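PDB 3CDX: Succinylglutamatedesuccinylase/aspartoacylase from Rhodobacter sphaeroides 2.4.1, which probably hydrolyses carbon-nitrogen bonds of linear amides, or ester bonds, as a metal-dependent member of the succinylglutamate desuccinylase/aspartoacylase family. Local coordinates for residues G21-A27 with E42-V48; V109-I114 with T125-A131; L139-S145 with V203-V209; R274-F278 with A322-R326. All blocks are in the same frame, centred on the assembly; numbering follows the deposited sequence.

Contact 1: G21-A27 with E42-V48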
loop_
_atom_site.group_PDB
_atom_site.type_symbol
_atom_site.label_atom_id
_atom_site.label_comp_id
_atom_site.label_asym_id
_atom_site.label_seq_id
_atom_site.Cartn_x
_atom_site.Cartn_y
_atom_site.Cartn_z
ATOM N N GLY A 21 27.606 15.209 -35.468
ATOM C CA GLY A 21 27.800 13.801 -35.261
ATOM C C GLY A 21 26.640 13.193 -34.480
ATOM O O GLY A 21 25.511 13.725 -34.454
ATOM N N ARG A 22 26.926 12.067 -33.848
ATOM C CA ARG A 22 25.934 11.347 -33.075
ATOM C C ARG A 22 26.405 11.252 -31.652
ATOM O O ARG A 22 27.548 10.899 -31.414
ATOM C CB ARG A 22 25.709 9.958 -33.667
ATOM C CG ARG A 22 24.751 9.076 -32.878
ATOM C CD ARG A 22 24.576 7.713 -33.553
ATOM N NE ARG A 22 23.501 6.937 -32.930
ATOM C CZ ARG A 22 23.687 6.153 -31.871
ATOM N NH1 ARG A 22 24.896 6.041 -31.313
ATOM N NH2 ARG A 22 22.670 5.475 -31.372
ATOM N N GLN A 23 25.505 11.604 -30.716
ATOM C CA GLN A 23 25.677 11.396 -29.261
ATOM C C GLN A 23 24.483 10.616 -28.737
ATOM O O GLN A 23 23.347 11.033 -28.927
ATOM C CB GLN A 23 25.766 12.733 -28.522
ATOM C CG GLN A 23 27.125 13.453 -28.703
ATOM C CD GLN A 23 27.008 14.922 -28.418
ATOM O OE1 GLN A 23 27.377 15.384 -27.320
ATOM N NE2 GLN A 23 26.445 15.683 -29.390
ATOM N N ALA A 24 24.752 9.471 -28.115
ATOM C CA ALA A 24 23.734 8.621 -27.506
ATOM C C ALA A 24 24.112 8.504 -26.048
ATOM O O ALA A 24 25.158 7.949 -25.739
ATOM C CB ALA A 24 23.730 7.241 -28.152
ATOM N N GLY A 25 23.264 9.018 -25.158
ATOM C CA GLY A 25 23.543 8.983 -23.723
ATOM C C GLY A 25 22.289 9.090 -22.880
ATOM O O GLY A 25 21.216 8.665 -23.292
ATOM N N TYR A 26 22.423 9.654 -21.687
ATOM C CA TYR A 26 21.309 9.709 -20.734
ATOM C C TYR A 26 21.324 11.045 -20.080
ATOM O O TYR A 26 22.397 11.574 -19.779
ATOM C CB TYR A 26 21.499 8.662 -19.639
ATOM C CG TYR A 26 21.619 7.287 -20.211
ATOM C CD1 TYR A 26 20.480 6.585 -20.592
ATOM C CD2 TYR A 26 22.872 6.683 -20.399
ATOM C CE1 TYR A 26 20.570 5.340 -21.131
ATOM C CE2 TYR A 26 22.960 5.414 -20.978
ATOM C CZ TYR A 26 21.783 4.763 -21.324
ATOM O OH TYR A 26 21.795 3.526 -21.870
ATOM N N ALA A 27 20.149 11.610 -19.840
ATOM C CA ALA A 27 20.070 12.664 -18.829
ATOM C C ALA A 27 19.894 11.987 -17.482
ATOM O O ALA A 27 19.121 11.063 -17.364
ATOM C CB ALA A 27 18.928 13.639 -19.116
ATOM N N GLU A 42 18.264 7.220 -15.273
ATOM C CA GLU A 42 18.835 7.562 -16.573
ATOM C C GLU A 42 17.760 7.586 -17.659
ATOM O O GLU A 42 17.065 6.578 -17.916
ATOM C CB GLU A 42 19.943 6.569 -16.944
ATOM C CG GLU A 42 21.200 6.764 -16.076
ATOM C CD GLU A 42 22.219 5.616 -16.139
ATOM O OE1 GLU A 42 22.004 4.599 -16.824
ATOM O OE2 GLU A 42 23.253 5.738 -15.458
ATOM N N ILE A 43 17.655 8.739 -18.312
ATOM C CA ILE A 43 16.658 8.950 -19.341
ATOM C C ILE A 43 17.411 8.966 -20.681
ATOM O O ILE A 43 18.170 9.892 -20.952
ATOM C CB ILE A 43 15.901 10.298 -19.155
ATOM C CG1 ILE A 43 15.440 10.547 -17.716
ATOM C CG2 ILE A 43 14.747 10.453 -20.217
ATOM C CD1 ILE A 43 14.191 9.855 -17.227
ATOM N N PRO A 44 17.207 7.941 -21.516
ATOM C CA PRO A 44 17.910 7.908 -22.819
ATOM C C PRO A 44 17.635 9.100 -23.771
ATOM O O PRO A 44 16.481 9.468 -24.001
ATOM C CB PRO A 44 17.467 6.569 -23.444
ATOM C CG PRO A 44 16.294 6.099 -22.642
ATOM C CD PRO A 44 16.372 6.735 -21.291
ATOM N N ILE A 45 18.720 9.676 -24.299
ATOM C CA ILE A 45 18.683 10.769 -25.301
ATOM C C ILE A 45 19.769 10.513 -26.355
ATOM O O ILE A 45 20.945 10.303 -26.003
ATOM C CB ILE A 45 19.033 12.175 -24.710
ATOM C CG1 ILE A 45 18.096 12.596 -23.593
ATOM C CG2 ILE A 45 19.048 13.266 -25.829
ATOM C CD1 ILE A 45 18.584 13.866 -22.849
ATOM N N THR A 46 19.352 10.487 -27.628
ATOM C CA THR A 46 20.237 10.352 -28.776
ATOM C C THR A 46 20.026 11.591 -29.648
ATOM O O THR A 46 18.880 12.015 -29.901
ATOM C CB THR A 46 19.956 9.063 -29.615
ATOM O OG1 THR A 46 20.038 7.905 -28.774
ATOM C CG2 THR A 46 21.005 8.888 -30.737
ATOM N N VAL A 47 21.136 12.195 -30.070
ATOM C CA VAL A 47 21.102 13.369 -30.957
ATOM C C VAL A 47 22.022 13.089 -32.120
ATOM O O VAL A 47 23.169 12.629 -31.927
ATOM C CB VAL A 47 21.473 14.711 -30.252
ATOM C CG1 VAL A 47 22.913 14.694 -29.741
ATOM C CG2 VAL A 47 21.274 15.915 -31.200
ATOM N N VAL A 48 21.484 13.315 -33.319
ATOM C CA VAL A 48 22.263 13.286 -34.557
ATOM C C VAL A 48 22.207 14.700 -35.153
ATOM O O VAL A 48 21.124 15.251 -35.393
ATOM C CB VAL A 48 21.720 12.223 -35.575
ATOM C CG1 VAL A 48 22.493 12.263 -36.875
ATOM C CG2 VAL A 48 21.774 10.819 -34.991
#

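Contact 2: V109-I114 with T125-A131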
loop_
_atom_site.group_PDB
_atom_site.type_symbol
_atom_site.label_atom_id
_atom_site.label_comp_id
_atom_site.label_asym_id
_atom_site.label_seq_id
_atom_site.Cartn_x
_atom_site.Cartn_y
_atom_site.Cartn_z
ATOM N N VAL A 109 6.609 7.267 -8.613
ATOM C CA VAL A 109 7.452 8.035 -7.709
ATOM C C VAL A 109 6.591 9.018 -6.892
ATOM O O VAL A 109 6.670 9.056 -5.671
ATOM C CB VAL A 109 8.613 8.782 -8.473
ATOM C CG1 VAL A 109 9.336 9.784 -7.556
ATOM C CG2 VAL A 109 9.613 7.791 -9.077
ATOM N N ASP A 110 5.743 9.781 -7.580
ATOM C CA ASP A 110 4.948 10.855 -6.965
ATOM C C ASP A 110 3.450 10.779 -7.287
ATOM O O ASP A 110 2.646 11.684 -6.931
ATOM C CB ASP A 110 5.533 12.225 -7.317
ATOM C CG ASP A 110 5.602 12.488 -8.824
ATOM O OD1 ASP A 110 5.036 11.705 -9.623
ATOM O OD2 ASP A 110 6.185 13.527 -9.199
ATOM N N GLY A 111 3.071 9.706 -7.979
ATOM C CA GLY A 111 1.696 9.442 -8.326
ATOM C C GLY A 111 1.096 10.413 -9.313
ATOM O O GLY A 111 -0.138 10.411 -9.526
ATOM N N ARG A 112 1.929 11.278 -9.889
ATOM C CA ARG A 112 1.424 12.242 -10.848
ATOM C C ARG A 112 1.248 11.710 -12.283
ATOM O O ARG A 112 2.015 10.881 -12.779
ATOM C CB ARG A 112 2.285 13.524 -10.886
ATOM C CG ARG A 112 2.311 14.372 -9.546
ATOM C CD ARG A 112 0.928 14.870 -9.052
ATOM N NE ARG A 112 0.334 15.928 -9.905
ATOM C CZ ARG A 112 0.649 17.234 -9.867
ATOM N NH1 ARG A 112 0.026 18.088 -10.683
ATOM N NH2 ARG A 112 1.581 17.705 -9.023
ATOM N N ASP A 113 0.249 12.259 -12.962
ATOM C CA ASP A 113 0.185 12.147 -14.408
ATOM C C ASP A 113 1.080 13.263 -14.920
ATOM O O ASP A 113 0.724 14.429 -14.821
ATOM C CB ASP A 113 -1.238 12.358 -14.892
ATOM C CG ASP A 113 -1.382 12.092 -16.395
ATOM O OD1 ASP A 113 -0.404 12.321 -17.147
ATOM O OD2 ASP A 113 -2.483 11.641 -16.793
ATOM N N ILE A 114 2.246 12.922 -15.443
ATOM C CA ILE A 114 3.200 13.943 -15.839
ATOM C C ILE A 114 2.614 14.909 -16.858
ATOM O O ILE A 114 3.031 16.069 -16.913
ATOM C CB ILE A 114 4.519 13.327 -16.357
ATOM C CG1 ILE A 114 5.623 14.380 -16.547
ATOM C CG2 ILE A 114 4.262 12.538 -17.651
ATOM C CD1 ILE A 114 7.078 13.753 -16.734
ATOM N N THR A 125 8.254 17.811 -7.234
ATOM C CA THR A 125 8.444 16.378 -7.213
ATOM C C THR A 125 8.957 15.853 -8.572
ATOM O O THR A 125 9.036 16.595 -9.562
ATOM C CB THR A 125 7.145 15.664 -6.841
ATOM O OG1 THR A 125 6.162 15.926 -7.851
ATOM C CG2 THR A 125 6.661 16.095 -5.445
ATOM N N PHE A 126 9.289 14.560 -8.614
ATOM C CA PHE A 126 10.035 14.011 -9.742
ATOM C C PHE A 126 9.378 14.355 -11.085
ATOM O O PHE A 126 10.042 14.821 -12.002
ATOM C CB PHE A 126 10.177 12.502 -9.617
ATOM C CG PHE A 126 11.011 11.901 -10.735
ATOM C CD1 PHE A 126 12.389 11.827 -10.621
ATOM C CD2 PHE A 126 10.412 11.501 -11.923
ATOM C CE1 PHE A 126 13.149 11.317 -11.663
ATOM C CE2 PHE A 126 11.159 11.003 -12.969
ATOM C CZ PHE A 126 12.531 10.908 -12.837
ATOM N N SER A 127 8.063 14.139 -11.178
ATOM C CA SER A 127 7.354 14.284 -12.441
ATOM C C SER A 127 7.340 15.762 -12.864
ATOM O O SER A 127 7.483 16.057 -14.037
ATOM C CB SER A 127 5.906 13.747 -12.324
ATOM O OG SER A 127 5.899 12.372 -12.034
ATOM N N GLN A 128 7.184 16.655 -11.883
ATOM C CA GLN A 128 7.234 18.098 -12.099
ATOM C C GLN A 128 8.611 18.567 -12.569
ATOM O O GLN A 128 8.708 19.450 -13.432
ATOM C CB GLN A 128 6.824 18.875 -10.830
ATOM C CG GLN A 128 5.387 18.634 -10.297
ATOM C CD GLN A 128 5.099 19.441 -9.029
ATOM O OE1 GLN A 128 5.804 19.321 -8.019
ATOM N NE2 GLN A 128 4.073 20.280 -9.089
ATOM N N MET A 129 9.669 17.992 -11.988
ATOM C CA MET A 129 11.052 18.352 -12.347
ATOM C C MET A 129 11.417 17.825 -13.754
ATOM O O MET A 129 12.106 18.482 -14.564
ATOM C CB MET A 129 11.992 17.779 -11.254
ATOM C CG MET A 129 13.430 17.505 -11.699
ATOM S SD MET A 129 14.518 16.640 -10.502
ATOM C CE MET A 129 14.285 14.953 -11.197
ATOM N N LEU A 130 10.931 16.631 -14.050
ATOM C CA LEU A 130 11.100 16.068 -15.381
ATOM C C LEU A 130 10.294 16.858 -16.428
ATOM O O LEU A 130 10.779 17.104 -17.513
ATOM C CB LEU A 130 10.746 14.552 -15.395
ATOM C CG LEU A 130 10.859 13.850 -16.750
ATOM C CD1 LEU A 130 12.331 14.028 -17.336
ATOM C CD2 LEU A 130 10.461 12.372 -16.585
ATOM N N ALA A 131 9.071 17.255 -16.114
ATOM C CA ALA A 131 8.303 18.049 -17.058
ATOM C C ALA A 131 9.052 19.365 -17.329
ATOM O O ALA A 131 9.134 19.793 -18.463
ATOM C CB ALA A 131 6.915 18.317 -16.534
HETATM O O HOH W 1 3.450 16.482 -7.420
#

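Contact 3: L139-S145 with V203-V209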
loop_
_atom_site.group_PDB
_atom_site.type_symbol
_atom_site.label_atom_id
_atom_site.label_comp_id
_atom_site.label_asym_id
_atom_site.label_seq_id
_atom_site.Cartn_x
_atom_site.Cartn_y
_atom_site.Cartn_z
ATOM N N LEU A 139 12.825 21.085 -25.273
ATOM C CA LEU A 139 11.829 21.650 -26.222
ATOM C C LEU A 139 12.211 22.943 -27.000
ATOM O O LEU A 139 11.934 23.020 -28.196
ATOM C CB LEU A 139 10.465 21.778 -25.556
ATOM C CG LEU A 139 9.317 22.302 -26.393
ATOM C CD1 LEU A 139 9.221 21.444 -27.698
ATOM C CD2 LEU A 139 8.000 22.346 -25.591
ATOM N N PRO A 140 12.865 23.934 -26.350
ATOM C CA PRO A 140 13.237 25.137 -27.126
ATOM C C PRO A 140 14.164 24.872 -28.325
ATOM O O PRO A 140 14.302 25.730 -29.185
ATOM C CB PRO A 140 13.963 26.030 -26.079
ATOM C CG PRO A 140 13.386 25.543 -24.740
ATOM C CD PRO A 140 13.277 24.062 -24.934
ATOM N N MET A 141 14.848 23.735 -28.363
ATOM C CA MET A 141 15.748 23.442 -29.509
ATOM C C MET A 141 14.991 23.049 -30.796
ATOM O O MET A 141 15.568 23.025 -31.861
ATOM C CB MET A 141 16.741 22.344 -29.151
ATOM C CG MET A 141 17.928 22.801 -28.243
ATOM S SD MET A 141 19.073 21.451 -27.873
ATOM C CE MET A 141 18.155 20.442 -26.707
ATOM N N ALA A 142 13.693 22.760 -30.692
ATOM C CA ALA A 142 12.922 22.163 -31.796
ATOM C C ALA A 142 12.217 23.139 -32.704
ATOM O O ALA A 142 11.686 24.141 -32.259
ATOM C CB ALA A 142 11.880 21.177 -31.257
ATOM N N ASP A 143 12.155 22.748 -33.972
ATOM C CA ASP A 143 11.362 23.383 -35.008
ATOM C C ASP A 143 10.033 22.652 -35.166
ATOM O O ASP A 143 8.991 23.256 -35.489
ATOM C CB ASP A 143 12.176 23.310 -36.309
ATOM C CG ASP A 143 13.399 24.193 -36.231
ATOM O OD1 ASP A 143 13.207 25.406 -36.104
ATOM O OD2 ASP A 143 14.532 23.699 -36.189
ATOM N N ILE A 144 10.081 21.333 -34.944
ATOM C CA ILE A 144 8.857 20.537 -34.886
ATOM C C ILE A 144 8.981 19.453 -33.804
ATOM O O ILE A 144 10.052 18.907 -33.601
ATOM C CB ILE A 144 8.511 19.916 -36.279
ATOM C CG1 ILE A 144 7.200 19.100 -36.195
ATOM C CG2 ILE A 144 9.679 19.078 -36.797
ATOM C CD1 ILE A 144 6.756 18.550 -37.503
ATOM N N SER A 145 7.852 19.130 -33.166
ATOM C CA SER A 145 7.769 18.016 -32.214
ATOM C C SER A 145 6.689 17.016 -32.610
ATOM O O SER A 145 5.560 17.399 -32.983
ATOM C CB SER A 145 7.512 18.541 -30.785
ATOM O OG SER A 145 6.814 17.579 -29.966
ATOM N N VAL A 203 4.584 22.785 -26.369
ATOM C CA VAL A 203 5.062 22.928 -27.740
ATOM C C VAL A 203 4.281 24.052 -28.437
ATOM O O VAL A 203 4.869 24.908 -29.118
ATOM C CB VAL A 203 4.910 21.606 -28.555
ATOM C CG1 VAL A 203 5.420 21.807 -30.005
ATOM C CG2 VAL A 203 5.608 20.371 -27.856
ATOM N N GLU A 204 2.960 24.036 -28.234
ATOM C CA GLU A 204 2.056 25.015 -28.821
ATOM C C GLU A 204 2.312 26.405 -28.262
ATOM O O GLU A 204 2.443 27.356 -29.031
ATOM C CB GLU A 204 0.590 24.577 -28.696
ATOM C CG GLU A 204 0.165 23.686 -29.907
ATOM C CD GLU A 204 -0.990 22.719 -29.610
ATOM O OE1 GLU A 204 -1.606 22.872 -28.543
ATOM O OE2 GLU A 204 -1.279 21.800 -30.453
ATOM N N ARG A 205 2.441 26.520 -26.948
ATOM C CA ARG A 205 2.722 27.817 -26.328
ATOM C C ARG A 205 3.997 28.463 -26.889
ATOM O O ARG A 205 4.044 29.678 -27.087
ATOM C CB ARG A 205 2.829 27.679 -24.815
ATOM N N ARG A 206 5.014 27.650 -27.155
ATOM C CA ARG A 206 6.258 28.116 -27.752
ATOM C C ARG A 206 6.181 28.313 -29.278
ATOM O O ARG A 206 7.170 28.683 -29.922
ATOM C CB ARG A 206 7.378 27.133 -27.403
ATOM C CG ARG A 206 7.831 27.207 -25.943
ATOM C CD ARG A 206 8.819 26.052 -25.547
ATOM N NE ARG A 206 9.130 26.156 -24.122
ATOM C CZ ARG A 206 10.013 27.001 -23.587
ATOM N NH1 ARG A 206 10.718 27.798 -24.359
ATOM N NH2 ARG A 206 10.198 27.042 -22.264
ATOM N N GLY A 207 5.011 28.062 -29.867
ATOM C CA GLY A 207 4.820 28.291 -31.303
ATOM C C GLY A 207 5.615 27.377 -32.223
ATOM O O GLY A 207 5.945 27.745 -33.350
ATOM N N ILE A 208 5.935 26.186 -31.723
ATOM C CA ILE A 208 6.619 25.115 -32.470
ATOM C C ILE A 208 5.530 24.222 -33.080
ATOM O O ILE A 208 4.489 24.018 -32.457
ATOM C CB ILE A 208 7.505 24.296 -31.445
ATOM C CG1 ILE A 208 8.636 25.184 -30.883
ATOM C CG2 ILE A 208 8.011 22.959 -32.012
ATOM C CD1 ILE A 208 9.141 24.781 -29.486
ATOM N N VAL A 209 5.737 23.718 -34.293
ATOM C CA VAL A 209 4.781 22.770 -34.897
ATOM C C VAL A 209 4.674 21.504 -34.024
ATOM O O VAL A 209 5.669 20.887 -33.705
ATOM C CB VAL A 209 5.163 22.394 -36.332
ATOM C CG1 VAL A 209 4.225 21.366 -36.864
ATOM C CG2 VAL A 209 5.150 23.670 -37.246
#

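Contact 4: R274-F278 with A322-R326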
loop_
_atom_site.group_PDB
_atom_site.type_symbol
_atom_site.label_atom_id
_atom_site.label_comp_id
_atom_site.label_asym_id
_atom_site.label_seq_id
_atom_site.Cartn_x
_atom_site.Cartn_y
_atom_site.Cartn_z
ATOM N N ARG A 274 -23.221 5.096 -15.126
ATOM C CA ARG A 274 -23.120 4.230 -13.975
ATOM C C ARG A 274 -21.855 3.394 -14.075
ATOM O O ARG A 274 -21.349 3.122 -15.168
ATOM C CB ARG A 274 -24.362 3.328 -13.818
ATOM C CG ARG A 274 -25.714 4.030 -13.542
ATOM C CD ARG A 274 -25.851 4.678 -12.134
ATOM N NE ARG A 274 -27.060 5.504 -12.069
ATOM C CZ ARG A 274 -27.279 6.526 -11.232
ATOM N NH1 ARG A 274 -26.373 6.906 -10.338
ATOM N NH2 ARG A 274 -28.433 7.189 -11.303
ATOM N N THR A 275 -21.328 3.022 -12.917
ATOM C CA THR A 275 -20.279 2.006 -12.847
ATOM C C THR A 275 -20.835 0.603 -13.160
ATOM O O THR A 275 -21.847 0.178 -12.605
ATOM C CB THR A 275 -19.585 2.088 -11.491
ATOM O OG1 THR A 275 -18.963 3.375 -11.398
ATOM C CG2 THR A 275 -18.498 0.979 -11.333
ATOM N N GLY A 276 -20.218 -0.093 -14.103
ATOM C CA GLY A 276 -20.568 -1.482 -14.322
ATOM C C GLY A 276 -19.748 -2.081 -15.443
ATOM O O GLY A 276 -18.716 -1.541 -15.801
ATOM N N LEU A 277 -20.231 -3.183 -16.002
ATOM C CA LEU A 277 -19.525 -3.939 -17.027
ATOM C C LEU A 277 -20.049 -3.532 -18.408
ATOM O O LEU A 277 -21.167 -3.903 -18.825
ATOM C CB LEU A 277 -19.672 -5.460 -16.768
ATOM C CG LEU A 277 -19.143 -6.459 -17.833
ATOM C CD1 LEU A 277 -17.813 -6.043 -18.431
ATOM C CD2 LEU A 277 -19.028 -7.885 -17.263
ATOM N N PHE A 278 -19.232 -2.766 -19.110
ATOM C CA PHE A 278 -19.630 -2.255 -20.400
ATOM C C PHE A 278 -19.289 -3.153 -21.578
ATOM O O PHE A 278 -18.123 -3.448 -21.833
ATOM C CB PHE A 278 -19.093 -0.843 -20.632
ATOM C CG PHE A 278 -19.428 -0.299 -21.992
ATOM C CD1 PHE A 278 -20.700 0.196 -22.252
ATOM C CD2 PHE A 278 -18.478 -0.313 -23.016
ATOM C CE1 PHE A 278 -21.038 0.680 -23.530
ATOM C CE2 PHE A 278 -18.790 0.174 -24.294
ATOM C CZ PHE A 278 -20.077 0.667 -24.549
ATOM N N ALA A 322 -13.891 1.730 -25.883
ATOM C CA ALA A 322 -13.828 1.208 -24.510
ATOM C C ALA A 322 -12.559 0.374 -24.241
ATOM O O ALA A 322 -12.184 -0.468 -25.054
ATOM C CB ALA A 322 -15.057 0.391 -24.214
ATOM N N GLY A 323 -11.912 0.639 -23.107
ATOM C CA GLY A 323 -10.719 -0.095 -22.657
ATOM C C GLY A 323 -11.119 -1.187 -21.684
ATOM O O GLY A 323 -11.487 -2.293 -22.122
ATOM N N PRO A 324 -11.056 -0.898 -20.364
ATOM C CA PRO A 324 -11.470 -1.859 -19.304
ATOM C C PRO A 324 -12.905 -2.345 -19.488
ATOM O O PRO A 324 -13.775 -1.552 -19.832
ATOM C CB PRO A 324 -11.417 -1.045 -17.993
ATOM C CG PRO A 324 -10.788 0.238 -18.310
ATOM C CD PRO A 324 -10.604 0.403 -19.813
ATOM N N GLY A 325 -13.152 -3.630 -19.236
ATOM C CA GLY A 325 -14.526 -4.112 -19.135
ATOM C C GLY A 325 -15.322 -3.382 -18.068
ATOM O O GLY A 325 -16.436 -2.898 -18.318
ATOM N N ARG A 326 -14.784 -3.310 -16.855
ATOM C CA ARG A 326 -15.504 -2.641 -15.807
ATOM C C ARG A 326 -15.236 -1.136 -15.914
ATOM O O ARG A 326 -14.105 -0.687 -15.741
ATOM C CB ARG A 326 -15.130 -3.223 -14.444
ATOM C CG ARG A 326 -15.831 -2.512 -13.252
ATOM C CD ARG A 326 -15.680 -3.351 -11.988
ATOM N NE ARG A 326 -16.163 -2.708 -10.773
ATOM C CZ ARG A 326 -17.451 -2.555 -10.450
ATOM N NH1 ARG A 326 -18.428 -2.967 -11.279
ATOM N NH2 ARG A 326 -17.774 -1.977 -9.291
HETATM O O HOH W 2 -21.639 -2.022 -11.121
HETATM O O HOH W 3 -15.701 -2.053 -21.849
#

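Contact 1: G21-A27 with E42-V48
The carbonyl oxygen of Gln23 takes both the amide proton of Val47, with Val47 N 2.7 Å from Gln23 O, and a CA-H...O contact from Thr46 CA. It belongs to the antiparallel beta hairpin of strands 21-30 and 40-50, in which Gln23-Val47, Gly25-Ile45 and Ala27-Ile43 form successive hydrogen-bonded pairs, each with two backbone bonds.

Arg22, Ala24, Tyr26, Pro44, Thr46 and Val48 share one face of the hairpin. With CG set beside its backbone N (chi1 -57°), the Tyr26 ring lies between its diagonal neighbour Glu42 and its direct partner Pro44. Glu42 CB approaches Tyr26 CD1 to 3.7 Å, and Glu42 OE1 stands 4.2 Å above the centre of the Tyr26 ring plane, with carboxylate and ring 24° apart. The carboxylate also forms a salt bridge with Arg329 of a third subunit, while the Tyr26 hydroxyl bonds to Val303 N of a second. Replacing Tyr26 with an alanine would probably remove the ring from between Pro44 and Glu42 and leave the Val303 amide of the second subunit without its hydroxyl partner. Arg22 extends along the same face to Asp304 of the second subunit, and one face of its guanidinium rests on Thr46 CG2.

On the other face, Gln23 and Val47 run side by side, and Ile45 CD1 touches Ala27 CB at 3.8 Å.

Contact 2: V109-I114 with T125-A131
Asp110 reaches helix 126-138 with its whole side chain. Asp110 CB lies against Thr125, 3.8 Å from Thr125 OG1, and CG is folded between its own backbone N and carbonyl carbon (chi1 58°), which turns the carboxylate to the start of the helix. There Asp110 OD1 accepts from Ser127 OG at 2.6 Å on its syn lone pair. The same oxygen takes the Arg112 amide from above the carboxylate plane, closing an Asx turn. Asp110 OD2 is gripped from opposite faces of that plane: Thr125 OG1 donates from the anti side at 2.8 Å, and Ser127 N from the syn side, also at 2.8 Å. Four donors thus fix the carboxylate's rotation, and its charge faces the helix N-terminus, whose dipole would be expected to favour it. An alanine in place of Asp110 would probably leave Ser127 N, the Arg112 amide and the two hydroxyls without this acceptor.

Arg112 bends at chi2 and chi3 and bonds a water through NH2; this water donates to Thr125 OG1. Ile114 lies along the start of the helix, from Ser127 to Ala131, with Ile114 CG1 3.5 Å from Ser127 O and Ile114 CD1 3.7 Å from Leu130 CD2. On the other flank Val109 CG1 packs against Phe126 CB.

The loop joins helix 97-102 to helix 126-138. Val109 and Phe126 both touch Pro98 of the former, Phe126 also meets Ala29 of strand 21-30, and the Ile114 side chain lies about 5 Å from that of His63, a calcium ligand.

Contact 3: L139-S145 with V203-V209
Leu139 and Ile208 run antiparallel alongside each other, Leu139 CD1 lying 3.8 Å from Ile208 CD1. The same methyl meets Val203 CG2, and here the two side chains stand roughly perpendicular. Leu139 CD2 lies over the backbone of Val203, so the leucine fills the angle between the end of helix 199-205 and the chain leaving it. That exit is a Schellman motif, with Gly207 at positive phi.

Arg206 stretches out along the outer side: its CD touches Leu139 CD2, and Pro140 CG sits 3.5 Å above one face of the Arg206 guanidinium, nearer its NH1 end than its centre. Its NE pairs with Asp135 in a salt bridge. Ile208, with CG1 beside its backbone N (chi1 -66°), turns CG1 to Ala142 O and CG2 to Asp143 O.

Beyond it the backbones join as parallel strands. Ser145 N donates to Val209 O at 2.9 Å, whereas the bond from Val209 N to Asp143 O is weak. Ile144 CG1 and Val209 CG1 meet obliquely at 3.8 Å.

Strand 144-148 therefore begins between strands 55-60 and 209-214, with Leu139 and Ala142 packed on Leu57 and with Ile144 and Val209 beneath helix 169-182.

Contact 4: R274-F278 with A322-R326
Arg326 is extended from CB to NE, with CG anti to its backbone N (chi1 178°), and this straight reach carries the guanidinium past Gly276 to Thr275. The methyl branch of Thr275 is likewise anti to its own N (chi1 -63° for OG1), which sets Thr275 CG2 over one face of the Arg326 guanidinium, 3.6 Å above the plane and toward its rim; the nearest atom there is Arg326 NH2, at 3.7 Å. The polar ends of both residues have partners elsewhere: Thr275 OG1 bonds to the Arg329 amide, and Arg326 NE to the carbonyl of Gln101 in a second subunit. A water donating to Thr275 O is also held, weakly, by Arg326 NH1.

Between the backbones, Leu277 and Arg326 form an antiparallel non-hydrogen-bonded pair. Beside it Phe278 N donates to Gly325 O at 2.9 Å. Gly325 O also receives the CA-H of Leu277, and Leu277 CD1 approaches it to 3.4 Å. On the return side Gly276 O takes the CA-H of Arg326, at 3.4 Å from Arg326 CA.

Farther back in the loop, Ala322 CB meets the Phe278 ring at its edge, 3.7 Å from Phe278 CD2. A second water lies near both Phe278 O and Pro324 O.

This is, within this chain, the outermost pairing of a small antiparallel sheet, in which strand 276-280 stands between 293-298 and the short strand 326-327, next to a neighbouring subunit.

In the fold
Contacts 1 to 4 follow one another along the chain without overlap. Contacts 1 and 3 reach the same sheet system, through the hairpin 21-30/40-50 and the parallel strands 144-148 and 209-214, with centres about 19 Å apart. Contact 2 lies about 21 Å from each, between centres; its helix 126-138 leads directly into strand 144-148 of contact 3, and both contacts fall within the catalytic domain. Contact 4 belongs to a separate four-stranded antiparallel sheet, its centre about 41 Å from that of contact 1 and across the chain's centre. Contacts 1, 2 and 4 all meet neighbouring subunits, whereas contact 3 is touched by no other chain; contact 2 is the nearest to the calcium.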